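Local coordinates for phosphonopyruvate hydrolase (Variovorax sp., PDB 2HJP), which hydrolyses the carbon-phosphorus bond of phosphonopyruvate to give pyruvate and phosphate, using a divalent metal cation such as magnesium, cobalt or manganese, at residues A21-K29 against M66-V74; E100-D111 against A146-E157. All coordinates share one frame; numbering follows the deposited sequence.

From the N terminus, strand 17-21 of the eight-stranded parallel barrel runs into 21-29, which begins helix 25-34. The chain then passes through strand 38-41 and helix 43-49 before helix 60-71 returns it to 66-74, and contact 1 closes there, joining two neighbouring outer helices. Contact 2 opens at the end of helix 89-102, runs on into strand 106-110 and closes when strand 151-156 comes alongside in the barrel wall, so the two lie in series and neither encloses the other. Their centres lie about 17 Å apart, yet Ala71 CB lies 3.6 Å from Gly103 O, so the last turn of helix 60-71 packs on the residues that follow helix 89-102.

Contact 1 of 2, residues A21-K29 against M66-V74; sequences AAHNPLVAK and MMRAIASTV. With NA (sodium ion), chain D.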
loop_
_atom_site.group_PDB
_atom_site.type_symbol
_atom_site.label_atom_id
_atom_site.label_comp_id
_atom_site.label_asym_id
_atom_site.label_seq_id
_atom_site.Cartn_x
_atom_site.Cartn_y
_atom_site.Cartn_z
ATOM N N ALA A 21 -8.771 13.324 17.910
ATOM C CA ALA A 21 -7.856 12.369 17.335
ATOM C C ALA A 21 -8.563 11.048 16.946
ATOM O O ALA A 21 -9.524 10.606 17.606
ATOM C CB ALA A 21 -6.766 12.041 18.385
ATOM N N ALA A 22 -8.057 10.401 15.898
ATOM C CA ALA A 22 -8.551 9.111 15.496
ATOM C C ALA A 22 -7.387 8.341 14.890
ATOM O O ALA A 22 -6.613 8.918 14.126
ATOM C CB ALA A 22 -9.697 9.205 14.460
ATOM N N HIS A 23 -7.254 7.056 15.242
ATOM C CA HIS A 23 -6.167 6.217 14.666
ATOM C C HIS A 23 -6.729 5.237 13.589
ATOM O O HIS A 23 -5.979 4.444 12.974
ATOM C CB HIS A 23 -5.386 5.470 15.780
ATOM C CG HIS A 23 -6.252 4.808 16.809
ATOM N ND1 HIS A 23 -6.782 5.487 17.902
ATOM C CD2 HIS A 23 -6.634 3.519 16.949
ATOM C CE1 HIS A 23 -7.452 4.631 18.661
ATOM N NE2 HIS A 23 -7.383 3.436 18.098
ATOM N N ASN A 24 -8.050 5.231 13.393
ATOM C CA ASN A 24 -8.663 4.425 12.328
ATOM C C ASN A 24 -10.032 5.002 11.989
ATOM O O ASN A 24 -10.469 5.891 12.687
ATOM C CB ASN A 24 -8.759 2.928 12.672
ATOM C CG ASN A 24 -9.509 2.671 13.897
ATOM O OD1 ASN A 24 -10.556 3.186 14.069
ATOM N ND2 ASN A 24 -8.974 1.812 14.763
ATOM N N PRO A 25 -10.671 4.561 10.875
ATOM C CA PRO A 25 -12.000 5.086 10.471
ATOM C C PRO A 25 -13.124 4.818 11.507
ATOM O O PRO A 25 -14.045 5.622 11.651
ATOM C CB PRO A 25 -12.278 4.364 9.158
ATOM C CG PRO A 25 -10.871 4.232 8.544
ATOM C CD PRO A 25 -10.081 3.774 9.777
ATOM N N LEU A 26 -13.049 3.680 12.205
ATOM C CA LEU A 26 -14.080 3.387 13.189
ATOM C C LEU A 26 -14.050 4.461 14.313
ATOM O O LEU A 26 -15.077 5.001 14.701
ATOM C CB LEU A 26 -13.935 1.935 13.766
ATOM C CG LEU A 26 -14.901 1.489 14.894
ATOM C CD1 LEU A 26 -16.310 1.535 14.410
ATOM C CD2 LEU A 26 -14.599 0.080 15.405
ATOM N N VAL A 27 -12.876 4.707 14.854
ATOM C CA VAL A 27 -12.747 5.712 15.900
ATOM C C VAL A 27 -13.186 7.084 15.339
ATOM O O VAL A 27 -13.837 7.872 16.040
ATOM C CB VAL A 27 -11.264 5.801 16.363
ATOM C CG1 VAL A 27 -11.047 7.092 17.150
ATOM C CG2 VAL A 27 -10.901 4.478 17.190
ATOM N N ALA A 28 -12.834 7.380 14.083
ATOM C CA ALA A 28 -13.260 8.689 13.492
ATOM C C ALA A 28 -14.777 8.736 13.444
ATOM O O ALA A 28 -15.415 9.787 13.703
ATOM C CB ALA A 28 -12.648 8.869 12.079
ATOM N N LYS A 29 -15.394 7.609 13.047
ATOM C CA LYS A 29 -16.858 7.560 13.028
ATOM C C LYS A 29 -17.426 7.800 14.438
ATOM O O LYS A 29 -18.441 8.523 14.598
ATOM C CB LYS A 29 -17.334 6.219 12.456
ATOM C CG LYS A 29 -18.874 6.057 12.318
ATOM C CD LYS A 29 -19.162 4.781 11.469
ATOM C CE LYS A 29 -20.615 4.675 11.030
ATOM N NZ LYS A 29 -20.827 3.442 10.196
ATOM N N MET A 66 -4.360 6.094 5.530
ATOM C CA MET A 66 -5.265 6.143 6.659
ATOM C C MET A 66 -6.116 7.409 6.512
ATOM O O MET A 66 -7.270 7.377 6.903
ATOM C CB MET A 66 -4.486 6.191 8.014
ATOM C CG MET A 66 -5.451 6.218 9.250
ATOM S SD MET A 66 -6.787 4.973 9.126
ATOM C CE MET A 66 -5.779 3.488 9.559
ATOM N N MET A 67 -5.560 8.521 6.020
ATOM C CA MET A 67 -6.369 9.744 5.898
ATOM C C MET A 67 -7.452 9.502 4.873
ATOM O O MET A 67 -8.604 9.913 5.062
ATOM C CB MET A 67 -5.547 10.989 5.504
ATOM C CG MET A 67 -4.467 11.408 6.542
ATOM S SD MET A 67 -5.118 11.638 8.243
ATOM C CE MET A 67 -4.634 10.139 9.064
ATOM N N ARG A 68 -7.091 8.862 3.760
ATOM C CA ARG A 68 -8.083 8.534 2.719
ATOM C C ARG A 68 -9.255 7.718 3.264
ATOM O O ARG A 68 -10.436 8.015 3.005
ATOM C CB ARG A 68 -7.453 7.706 1.580
ATOM C CG ARG A 68 -8.168 7.945 0.259
ATOM C CD ARG A 68 -7.675 6.933 -0.826
ATOM N NE ARG A 68 -6.209 7.120 -0.952
ATOM C CZ ARG A 68 -5.629 8.174 -1.526
ATOM N NH1 ARG A 68 -6.359 9.180 -2.094
ATOM N NH2 ARG A 68 -4.291 8.278 -1.454
ATOM N N ALA A 69 -8.906 6.665 3.989
ATOM C CA ALA A 69 -9.888 5.801 4.568
ATOM C C ALA A 69 -10.775 6.575 5.589
ATOM O O ALA A 69 -11.971 6.399 5.613
ATOM C CB ALA A 69 -9.133 4.581 5.267
ATOM N N ILE A 70 -10.173 7.408 6.436
ATOM C CA ILE A 70 -10.998 8.182 7.385
ATOM C C ILE A 70 -11.932 9.174 6.645
ATOM O O ILE A 70 -13.104 9.281 6.945
ATOM C CB ILE A 70 -10.112 9.000 8.363
ATOM C CG1 ILE A 70 -9.440 8.042 9.370
ATOM C CG2 ILE A 70 -11.003 10.145 9.067
ATOM C CD1 ILE A 70 -8.380 8.689 10.250
ATOM N N ALA A 71 -11.403 9.910 5.662
ATOM C CA ALA A 71 -12.227 10.876 4.978
ATOM C C ALA A 71 -13.367 10.176 4.217
ATOM O O ALA A 71 -14.406 10.769 4.060
ATOM C CB ALA A 71 -11.359 11.747 4.026
ATOM N N SER A 72 -13.189 8.922 3.785
ATOM C CA SER A 72 -14.243 8.240 3.039
ATOM C C SER A 72 -15.300 7.665 3.969
ATOM O O SER A 72 -16.339 7.156 3.543
ATOM C CB SER A 72 -13.640 7.111 2.167
ATOM O OG SER A 72 -13.077 6.098 2.992
ATOM N N THR A 73 -15.033 7.740 5.262
ATOM C CA THR A 73 -15.967 7.216 6.249
ATOM C C THR A 73 -16.763 8.345 6.947
ATOM O O THR A 73 -17.901 8.145 7.260
ATOM C CB THR A 73 -15.180 6.416 7.317
ATOM O OG1 THR A 73 -14.549 5.312 6.671
ATOM C CG2 THR A 73 -16.071 5.856 8.472
ATOM N N VAL A 74 -16.157 9.506 7.233
ATOM C CA VAL A 74 -16.898 10.506 7.986
ATOM C C VAL A 74 -17.417 11.621 7.047
ATOM O O VAL A 74 -16.942 11.760 5.923
ATOM C CB VAL A 74 -15.992 11.126 9.169
ATOM C CG1 VAL A 74 -15.474 9.992 10.109
ATOM C CG2 VAL A 74 -14.774 11.820 8.588
HETATM NA NA NA D . -4.357 2.285 13.242
#
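In the TIM barrel of this PEP mutase family member, two outer helices pack against each other through the N-terminal turn of helix 25-34, where Pro25 lies against the last turns of helix 60-71. The short segments 25-29 and 66-71 approach to 9.2 Å between axes and cross at -40°, and no hydrogen bond joins them, so the contact rests on van der Waals packing. Pro25 is met along its ring: CD touches Met66 SD at 3.6 Å, and CG sits 3.7 Å from Ala69 CB. Met66 crosses the ring obliquely, because its chain, CG anti to the backbone N (chi1 -179°), bends at chi2 and chi3 and carries CE toward the backbone of His23. There Met66 CE lies 3.6 Å from His23 O, the same oxygen that binds a sodium ion, which Ser49 also binds. Deeper in, Ala28 CB touches both Ile70 CG2 and Val74 CG1, while Ile39 of the adjacent barrel strand touches both Ala28 and Ile70. Asn24 caps the N terminus of helix 25-34: Val27 N points almost straight at Asn24 OD1 (2.9 Å, 176°). Ala69 O accepts from two hydroxyls on opposite faces of its carbonyl plane, Ser72 OG and Thr73 OG1, and Thr73 OG1 also lies 3.5 Å from Pro25 CB.

Contact 2 of 2, residues E100-D111 against A146-E157; sequences EAAGASAIVMED and ADRDFVVIARVE. With PPR (phosphonopyruvate), chain G.
Arg155 leaves its strand with CG anti to the backbone N (chi1 164°) and stays extended to NE, which lays it alongside Glu110, whose CG sits between its own backbone N and carbonyl carbon (chi1 62°). These are adjacent parallel strands of the TIM barrel, in register from Ala106 with Val151 to Glu110 with Arg155, and the substrate lies at their C-terminal ends. Backbone bonds run back and forth between them, from Val151 N to Ser105 O through to Asp111 N to Arg155 O. Glu110 OE2 sits over one face of the guanidinium, 3.5 Å from Arg155 NE, a salt bridge of charge alone. In the guanidinium plane, Arg155 NE and NH2 both grip Glu157 OE2, the former at 2.6 Å. Arg155 NH1 and NH2 both reach phosphonopyruvate O1P, NH2 at 3.0 Å. A leucine in place of Arg155 would probably leave the phosphonate without these two donors and the carboxylates of Glu110 and Glu157 without their shared cation. Asp111 OD1 accepts from Glu157 N just past strand 151-156, while OD2 bonds to Tyr175. At the opposite end Phe150 places its ring edge 3.3 Å from Ala104 O, measured from CE1, with Ile107 CG2 near CZ. Beyond it the Glu100 carboxylate spans two successive amides through syn lone pairs, OE1 to Ala146 N at 2.8 Å and OE2 to Asp147 N at 2.7 Å.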
loop_
_atom_site.group_PDB
_atom_site.type_symbol
_atom_site.label_atom_id
_atom_site.label_comp_id
_atom_site.label_asym_id
_atom_site.label_seq_id
_atom_site.Cartn_x
_atom_site.Cartn_y
_atom_site.Cartn_z
ATOM N N GLU A 100 -4.834 16.523 -0.045
ATOM C CA GLU A 100 -6.086 17.142 -0.530
ATOM C C GLU A 100 -6.910 16.132 -1.328
ATOM O O GLU A 100 -8.103 15.909 -1.058
ATOM C CB GLU A 100 -5.786 18.357 -1.422
ATOM C CG GLU A 100 -7.072 19.117 -1.814
ATOM C CD GLU A 100 -6.759 20.426 -2.546
ATOM O OE1 GLU A 100 -5.595 20.626 -2.942
ATOM O OE2 GLU A 100 -7.670 21.248 -2.746
ATOM N N ALA A 101 -6.257 15.452 -2.267
ATOM C CA ALA A 101 -6.960 14.458 -3.057
ATOM C C ALA A 101 -7.467 13.312 -2.176
ATOM O O ALA A 101 -8.515 12.725 -2.523
ATOM C CB ALA A 101 -6.061 13.912 -4.171
ATOM N N ALA A 102 -6.769 13.000 -1.070
ATOM C CA ALA A 102 -7.223 11.928 -0.138
ATOM C C ALA A 102 -8.531 12.353 0.615
ATOM O O ALA A 102 -9.234 11.515 1.212
ATOM C CB ALA A 102 -6.095 11.580 0.892
ATOM N N GLY A 103 -8.840 13.660 0.582
ATOM C CA GLY A 103 -10.056 14.160 1.175
ATOM C C GLY A 103 -9.833 14.920 2.481
ATOM O O GLY A 103 -10.808 15.230 3.150
ATOM N N ALA A 104 -8.584 15.142 2.883
ATOM C CA ALA A 104 -8.323 15.990 4.075
ATOM C C ALA A 104 -8.755 17.456 3.792
ATOM O O ALA A 104 -8.633 17.945 2.637
ATOM C CB ALA A 104 -6.844 15.963 4.425
ATOM N N SER A 105 -9.272 18.140 4.801
ATOM C CA SER A 105 -9.712 19.525 4.596
ATOM C C SER A 105 -8.610 20.536 5.063
ATOM O O SER A 105 -8.678 21.747 4.732
ATOM C CB SER A 105 -11.035 19.789 5.319
ATOM O OG SER A 105 -12.147 19.209 4.605
ATOM N N ALA A 106 -7.580 20.010 5.742
ATOM C CA ALA A 106 -6.458 20.819 6.253
ATOM C C ALA A 106 -5.280 19.921 6.518
ATOM O O ALA A 106 -5.446 18.683 6.660
ATOM C CB ALA A 106 -6.857 21.464 7.587
ATOM N N ILE A 107 -4.103 20.553 6.598
ATOM C CA ILE A 107 -2.890 19.869 6.986
ATOM C C ILE A 107 -2.288 20.817 8.018
ATOM O O ILE A 107 -2.568 22.009 8.030
ATOM C CB ILE A 107 -1.894 19.623 5.839
ATOM C CG1 ILE A 107 -1.624 20.885 4.979
ATOM C CG2 ILE A 107 -2.483 18.536 4.969
ATOM C CD1 ILE A 107 -0.711 21.914 5.620
ATOM N N VAL A 108 -1.553 20.223 8.946
ATOM C CA VAL A 108 -0.804 20.903 10.012
ATOM C C VAL A 108 0.649 20.453 9.731
ATOM O O VAL A 108 0.960 19.261 9.686
ATOM C CB VAL A 108 -1.218 20.445 11.426
ATOM C CG1 VAL A 108 -0.228 21.074 12.542
ATOM C CG2 VAL A 108 -2.630 20.901 11.679
ATOM N N MET A 109 1.540 21.434 9.591
ATOM C CA MET A 109 2.958 21.209 9.315
ATOM C C MET A 109 3.747 22.063 10.347
ATOM O O MET A 109 3.448 23.237 10.535
ATOM C CB MET A 109 3.293 21.656 7.878
ATOM C CG MET A 109 4.694 21.366 7.504
ATOM S SD MET A 109 5.076 21.670 5.781
ATOM C CE MET A 109 4.415 23.327 5.526
ATOM N N GLU A 110 4.697 21.453 11.037
ATOM C CA GLU A 110 5.492 22.148 12.090
ATOM C C GLU A 110 6.867 22.574 11.624
ATOM O O GLU A 110 7.427 22.024 10.648
ATOM C CB GLU A 110 5.638 21.211 13.309
ATOM C CG GLU A 110 6.407 19.923 12.925
ATOM C CD GLU A 110 5.885 18.683 13.681
ATOM O OE1 GLU A 110 6.701 17.814 13.996
ATOM O OE2 GLU A 110 4.665 18.602 13.964
ATOM N N ASP A 111 7.447 23.540 12.331
ATOM C CA ASP A 111 8.749 24.059 11.895
ATOM C C ASP A 111 9.990 23.392 12.533
ATOM O O ASP A 111 11.075 24.000 12.600
ATOM C CB ASP A 111 8.803 25.590 12.078
ATOM C CG ASP A 111 8.473 26.033 13.502
ATOM O OD1 ASP A 111 8.287 25.171 14.389
ATOM O OD2 ASP A 111 8.389 27.256 13.738
ATOM N N ALA A 146 -5.369 22.858 -4.541
ATOM C CA ALA A 146 -6.267 23.164 -5.667
ATOM C C ALA A 146 -7.446 23.974 -5.198
ATOM O O ALA A 146 -7.773 25.009 -5.790
ATOM C CB ALA A 146 -6.798 21.872 -6.347
ATOM N N ASP A 147 -8.117 23.518 -4.149
ATOM C CA ASP A 147 -9.292 24.222 -3.669
ATOM C C ASP A 147 -8.825 25.321 -2.682
ATOM O O ASP A 147 -8.230 24.983 -1.689
ATOM C CB ASP A 147 -10.218 23.174 -2.989
ATOM C CG ASP A 147 -11.401 23.792 -2.272
ATOM O OD1 ASP A 147 -11.536 25.024 -2.263
ATOM O OD2 ASP A 147 -12.209 23.038 -1.706
ATOM N N ARG A 148 -9.089 26.622 -2.923
ATOM C CA ARG A 148 -8.633 27.634 -1.984
ATOM C C ARG A 148 -9.183 27.459 -0.560
ATOM O O ARG A 148 -8.597 28.001 0.383
ATOM C CB ARG A 148 -8.929 29.089 -2.498
ATOM N N ASP A 149 -10.306 26.732 -0.400
ATOM C CA ASP A 149 -10.877 26.530 0.922
ATOM C C ASP A 149 -10.080 25.568 1.800
ATOM O O ASP A 149 -10.249 25.582 2.990
ATOM C CB ASP A 149 -12.302 25.999 0.853
ATOM C CG ASP A 149 -13.267 27.001 0.229
ATOM O OD1 ASP A 149 -13.028 28.199 0.397
ATOM O OD2 ASP A 149 -14.262 26.565 -0.408
ATOM N N PHE A 150 -9.250 24.723 1.195
ATOM C CA PHE A 150 -8.411 23.758 1.927
ATOM C C PHE A 150 -7.519 24.626 2.831
ATOM O O PHE A 150 -6.970 25.598 2.367
ATOM C CB PHE A 150 -7.525 23.027 0.934
ATOM C CG PHE A 150 -6.522 22.086 1.562
ATOM C CD1 PHE A 150 -6.867 20.731 1.824
ATOM C CD2 PHE A 150 -5.202 22.495 1.770
ATOM C CE1 PHE A 150 -5.888 19.804 2.274
ATOM C CE2 PHE A 150 -4.230 21.576 2.215
ATOM C CZ PHE A 150 -4.583 20.233 2.462
ATOM N N VAL A 151 -7.317 24.205 4.070
ATOM C CA VAL A 151 -6.628 24.980 5.078
ATOM C C VAL A 151 -5.220 24.573 5.414
ATOM O O VAL A 151 -4.976 23.418 5.715
ATOM C CB VAL A 151 -7.506 24.917 6.389
ATOM C CG1 VAL A 151 -6.826 25.562 7.549
ATOM C CG2 VAL A 151 -8.853 25.543 6.080
ATOM N N VAL A 152 -4.303 25.541 5.418
ATOM C CA VAL A 152 -2.938 25.232 5.763
ATOM C C VAL A 152 -2.609 25.844 7.117
ATOM O O VAL A 152 -2.617 27.064 7.286
ATOM C CB VAL A 152 -2.012 25.792 4.688
ATOM C CG1 VAL A 152 -0.544 25.638 5.128
ATOM C CG2 VAL A 152 -2.344 25.136 3.348
ATOM N N ILE A 153 -2.290 24.975 8.068
ATOM C CA ILE A 153 -2.006 25.341 9.446
ATOM C C ILE A 153 -0.553 25.161 9.740
ATOM O O ILE A 153 0.003 24.080 9.542
ATOM C CB ILE A 153 -2.851 24.441 10.431
ATOM C CG1 ILE A 153 -4.354 24.580 10.081
ATOM C CG2 ILE A 153 -2.649 24.854 11.938
ATOM C CD1 ILE A 153 -5.257 23.511 10.692
ATOM N N ALA A 154 0.078 26.245 10.213
ATOM C CA ALA A 154 1.484 26.184 10.554
ATOM C C ALA A 154 1.601 26.009 12.068
ATOM O O ALA A 154 1.059 26.790 12.874
ATOM C CB ALA A 154 2.179 27.480 10.137
ATOM N N ARG A 155 2.380 25.023 12.438
ATOM C CA ARG A 155 2.612 24.761 13.832
ATOM C C ARG A 155 3.956 25.290 14.269
ATOM O O ARG A 155 5.005 24.969 13.684
ATOM C CB ARG A 155 2.457 23.262 14.079
ATOM C CG ARG A 155 3.038 22.770 15.392
ATOM C CD ARG A 155 2.680 21.267 15.627
ATOM N NE ARG A 155 3.584 20.659 16.603
ATOM C CZ ARG A 155 3.421 19.472 17.196
ATOM N NH1 ARG A 155 2.353 18.743 16.934
ATOM N NH2 ARG A 155 4.366 18.989 18.016
ATOM N N VAL A 156 3.916 26.142 15.286
ATOM C CA VAL A 156 5.105 26.810 15.825
ATOM C C VAL A 156 5.605 26.055 17.067
ATOM O O VAL A 156 4.898 25.996 18.070
ATOM C CB VAL A 156 4.728 28.315 16.203
ATOM C CG1 VAL A 156 5.868 28.985 16.991
ATOM C CG2 VAL A 156 4.369 29.110 14.946
ATOM N N GLU A 157 6.815 25.511 16.981
ATOM C CA GLU A 157 7.460 24.737 18.039
ATOM C C GLU A 157 8.409 25.550 18.936
ATOM O O GLU A 157 9.006 25.007 19.888
ATOM C CB GLU A 157 8.307 23.632 17.409
ATOM C CG GLU A 157 7.568 22.493 16.796
ATOM C CD GLU A 157 6.961 21.623 17.851
ATOM O OE1 GLU A 157 7.701 21.041 18.666
ATOM O OE2 GLU A 157 5.746 21.543 17.852
HETATM C C1 PPR G . -0.088 14.501 17.049
HETATM O O1 PPR G . -1.226 14.231 17.615
HETATM O "O2'" PPR G . 0.515 13.751 16.330
HETATM C C2 PPR G . 0.435 15.874 17.350
HETATM C C3 PPR G . 0.285 16.604 18.493
HETATM O O2 PPR G . 1.139 16.390 16.342
HETATM P P PPR G . 1.609 16.085 19.687
HETATM O O1P PPR G . 2.933 16.490 18.980
HETATM O O2P PPR G . 1.439 14.554 19.881
HETATM O O3P PPR G . 1.385 16.906 20.868
#